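Local coordinates for enoyl-[acyl-carrier-protein] reductase [FMN] (Thermotoga maritima, PDB 5GVJ), which probably reduces the double bond of enoyl-acyl-carrier-protein intermediates in fatty acid synthesis, using FMN as cofactor and NADH as electron donor, at residues V85-K90 and I105-E110. The protein carries 1 engineered substitution. Residues are numbered along the deposited sequence; the frame is centred on the assembly and turned at random.
Sequences VCIEEK and IRELKE
Two consecutive outer helices of a TIM-barrel-type beta/alpha fold, 79-88 and 102-110, meet here through Ile87 on one and Leu108 with Glu107 on the other. Within segments 85-90 and 105-110 the closest CA atoms are Ile87 CA and Leu108 CA, 6.4 Å apart, and no hydrogen bond joins the two segments, so the contact rests on side-chain packing. Ile87 points toward helix 102-110. With its CG1 beside the backbone N (chi1 -71°) and chi2 extended, the longer branch reaches across to that helix: Ile87 CG1 lies 3.6 Å from Leu108 CD2, while Ile87 CD1 meets Glu107 CG and, equally near at 3.8 Å, Glu107 OE1. Leu108 leaves its backbone alongside helix 79-88 rather than at it, yet its CD2 methyl ends against Ile87, and a branched leucine thus serves both the neighbouring helix and the interior. Glu107 runs across Ile87 at about a right angle; it is partly exposed, which suits a chain that packs through a methylene and ends in a carboxylate. Further round the same helix, Arg106 NE donates to Glu110 OE2 at 2.8 Å, near the guanidinium plane but from above the carboxylate plane (56° out of it), a salt bridge suited to an exposed surface. Helix 79-88 ends in a Schellman motif, with Val91 N bonded to Cys86 O and Lys90 N to Ile87 O, Lys90 taking the positive phi. Beneath lies the parallel sheet: Leu108 packs on Phe96 of strand 93-97 and Val115 of strand 114-119, Cys86 rests on Val94, and Val85 turns to helix 50-63, continuing the layer of helices around the strands.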
loop_
_atom_site.group_PDB
_atom_site.type_symbol
_atom_site.label_atom_id
_atom_site.label_comp_id
_atom_site.label_asym_id
_atom_site.label_seq_id
_atom_site.Cartn_x
_atom_site.Cartn_y
_atom_site.Cartn_z
ATOM N N VAL A 85 11.712 -30.822 12.717
ATOM C CA VAL A 85 12.326 -30.200 13.892
ATOM C C VAL A 85 11.291 -29.397 14.673
ATOM O O VAL A 85 11.244 -29.449 15.907
ATOM C CB VAL A 85 13.520 -29.310 13.489
ATOM C CG1 VAL A 85 14.031 -28.529 14.712
ATOM C CG2 VAL A 85 14.643 -30.137 12.879
ATOM N N CYS A 86 10.460 -28.624 13.970
ATOM C CA CYS A 86 9.493 -27.777 14.660
ATOM C C CYS A 86 8.486 -28.609 15.433
ATOM O O CYS A 86 8.028 -28.205 16.506
ATOM C CB CYS A 86 8.776 -26.869 13.654
ATOM S SG CYS A 86 9.856 -25.541 13.075
ATOM N N ILE A 87 8.116 -29.767 14.893
ATOM C CA ILE A 87 7.200 -30.660 15.597
ATOM C C ILE A 87 7.865 -31.229 16.852
ATOM O O ILE A 87 7.293 -31.196 17.952
ATOM C CB ILE A 87 6.730 -31.767 14.639
ATOM C CG1 ILE A 87 5.775 -31.168 13.591
ATOM C CG2 ILE A 87 6.114 -32.924 15.411
ATOM C CD1 ILE A 87 5.457 -32.078 12.411
ATOM N N GLU A 88 9.105 -31.716 16.714
ATOM C CA GLU A 88 9.763 -32.405 17.825
ATOM C C GLU A 88 10.103 -31.445 18.961
ATOM O O GLU A 88 10.024 -31.817 20.139
ATOM C CB GLU A 88 11.017 -33.135 17.332
ATOM C CG GLU A 88 10.721 -34.220 16.305
ATOM C CD GLU A 88 9.703 -35.273 16.761
ATOM O OE1 GLU A 88 8.874 -35.741 15.934
ATOM O OE2 GLU A 88 9.726 -35.629 17.952
ATOM N N GLU A 89 10.497 -30.217 18.640
ATOM C CA GLU A 89 10.815 -29.236 19.670
ATOM C C GLU A 89 9.599 -28.415 20.114
ATOM O O GLU A 89 9.770 -27.403 20.807
ATOM C CB GLU A 89 11.942 -28.320 19.184
ATOM C CG GLU A 89 13.151 -29.085 18.639
ATOM C CD GLU A 89 13.751 -30.080 19.648
ATOM O OE1 GLU A 89 13.799 -29.769 20.853
ATOM O OE2 GLU A 89 14.166 -31.179 19.230
ATOM N N LYS A 90 8.383 -28.838 19.747
ATOM C CA LYS A 90 7.140 -28.178 20.172
ATOM C C LYS A 90 7.164 -26.670 19.891
ATOM O O LYS A 90 6.769 -25.850 20.723
ATOM C CB LYS A 90 6.848 -28.444 21.651
ATOM C CG LYS A 90 6.958 -29.905 22.089
ATOM C CD LYS A 90 6.083 -30.805 21.260
ATOM C CE LYS A 90 4.654 -30.890 21.807
ATOM N NZ LYS A 90 3.762 -31.632 20.858
ATOM N N ILE A 105 0.601 -28.571 6.641
ATOM C CA ILE A 105 -0.282 -27.932 7.612
ATOM C C ILE A 105 -0.830 -28.956 8.599
ATOM O O ILE A 105 -0.806 -28.745 9.820
ATOM C CB ILE A 105 -1.419 -27.185 6.893
ATOM C CG1 ILE A 105 -0.853 -26.072 6.008
ATOM C CG2 ILE A 105 -2.426 -26.657 7.902
ATOM C CD1 ILE A 105 -1.927 -25.267 5.314
ATOM N N ARG A 106 -1.327 -30.084 8.085
ATOM C CA ARG A 106 -2.028 -31.044 8.933
ATOM C C ARG A 106 -1.124 -31.607 10.028
ATOM O O ARG A 106 -1.518 -31.670 11.200
ATOM C CB ARG A 106 -2.597 -32.176 8.085
ATOM C CG ARG A 106 -3.185 -33.291 8.906
ATOM C CD ARG A 106 -3.351 -34.552 8.070
ATOM N NE ARG A 106 -3.994 -35.567 8.881
ATOM C CZ ARG A 106 -4.812 -36.482 8.376
ATOM N NH1 ARG A 106 -5.077 -36.482 7.068
ATOM N NH2 ARG A 106 -5.372 -37.394 9.166
ATOM N N GLU A 107 0.085 -32.043 9.672
ATOM C CA GLU A 107 0.932 -32.654 10.697
ATOM C C GLU A 107 1.364 -31.629 11.737
ATOM O O GLU A 107 1.493 -31.956 12.925
ATOM C CB GLU A 107 2.148 -33.330 10.063
ATOM C CG GLU A 107 3.151 -32.396 9.404
ATOM C CD GLU A 107 4.189 -33.160 8.597
ATOM O OE1 GLU A 107 4.904 -33.998 9.195
ATOM O OE2 GLU A 107 4.264 -32.942 7.362
ATOM N N LEU A 108 1.567 -30.380 11.317
ATOM C CA LEU A 108 1.873 -29.331 12.280
ATOM C C LEU A 108 0.687 -29.094 13.206
ATOM O O LEU A 108 0.841 -29.043 14.431
ATOM C CB LEU A 108 2.264 -28.049 11.538
ATOM C CG LEU A 108 3.691 -28.080 10.980
ATOM C CD1 LEU A 108 3.935 -26.943 10.007
ATOM C CD2 LEU A 108 4.720 -28.046 12.100
ATOM N N LYS A 109 -0.513 -28.982 12.638
ATOM C CA LYS A 109 -1.684 -28.694 13.456
ATOM C C LYS A 109 -2.045 -29.859 14.360
ATOM O O LYS A 109 -2.427 -29.651 15.516
ATOM C CB LYS A 109 -2.863 -28.335 12.571
ATOM C CG LYS A 109 -2.863 -26.899 12.164
ATOM C CD LYS A 109 -4.171 -26.592 11.529
ATOM C CE LYS A 109 -5.285 -26.594 12.554
ATOM N NZ LYS A 109 -6.554 -26.106 11.968
ATOM N N GLU A 110 -1.945 -31.092 13.854
ATOM C CA GLU A 110 -2.217 -32.245 14.712
ATOM C C GLU A 110 -1.338 -32.246 15.955
ATOM O O GLU A 110 -1.751 -32.741 17.006
ATOM C CB GLU A 110 -2.045 -33.539 13.916
ATOM C CG GLU A 110 -3.193 -33.726 12.947
ATOM C CD GLU A 110 -3.218 -35.088 12.299
ATOM O OE1 GLU A 110 -2.223 -35.827 12.435
ATOM O OE2 GLU A 110 -4.234 -35.404 11.644
#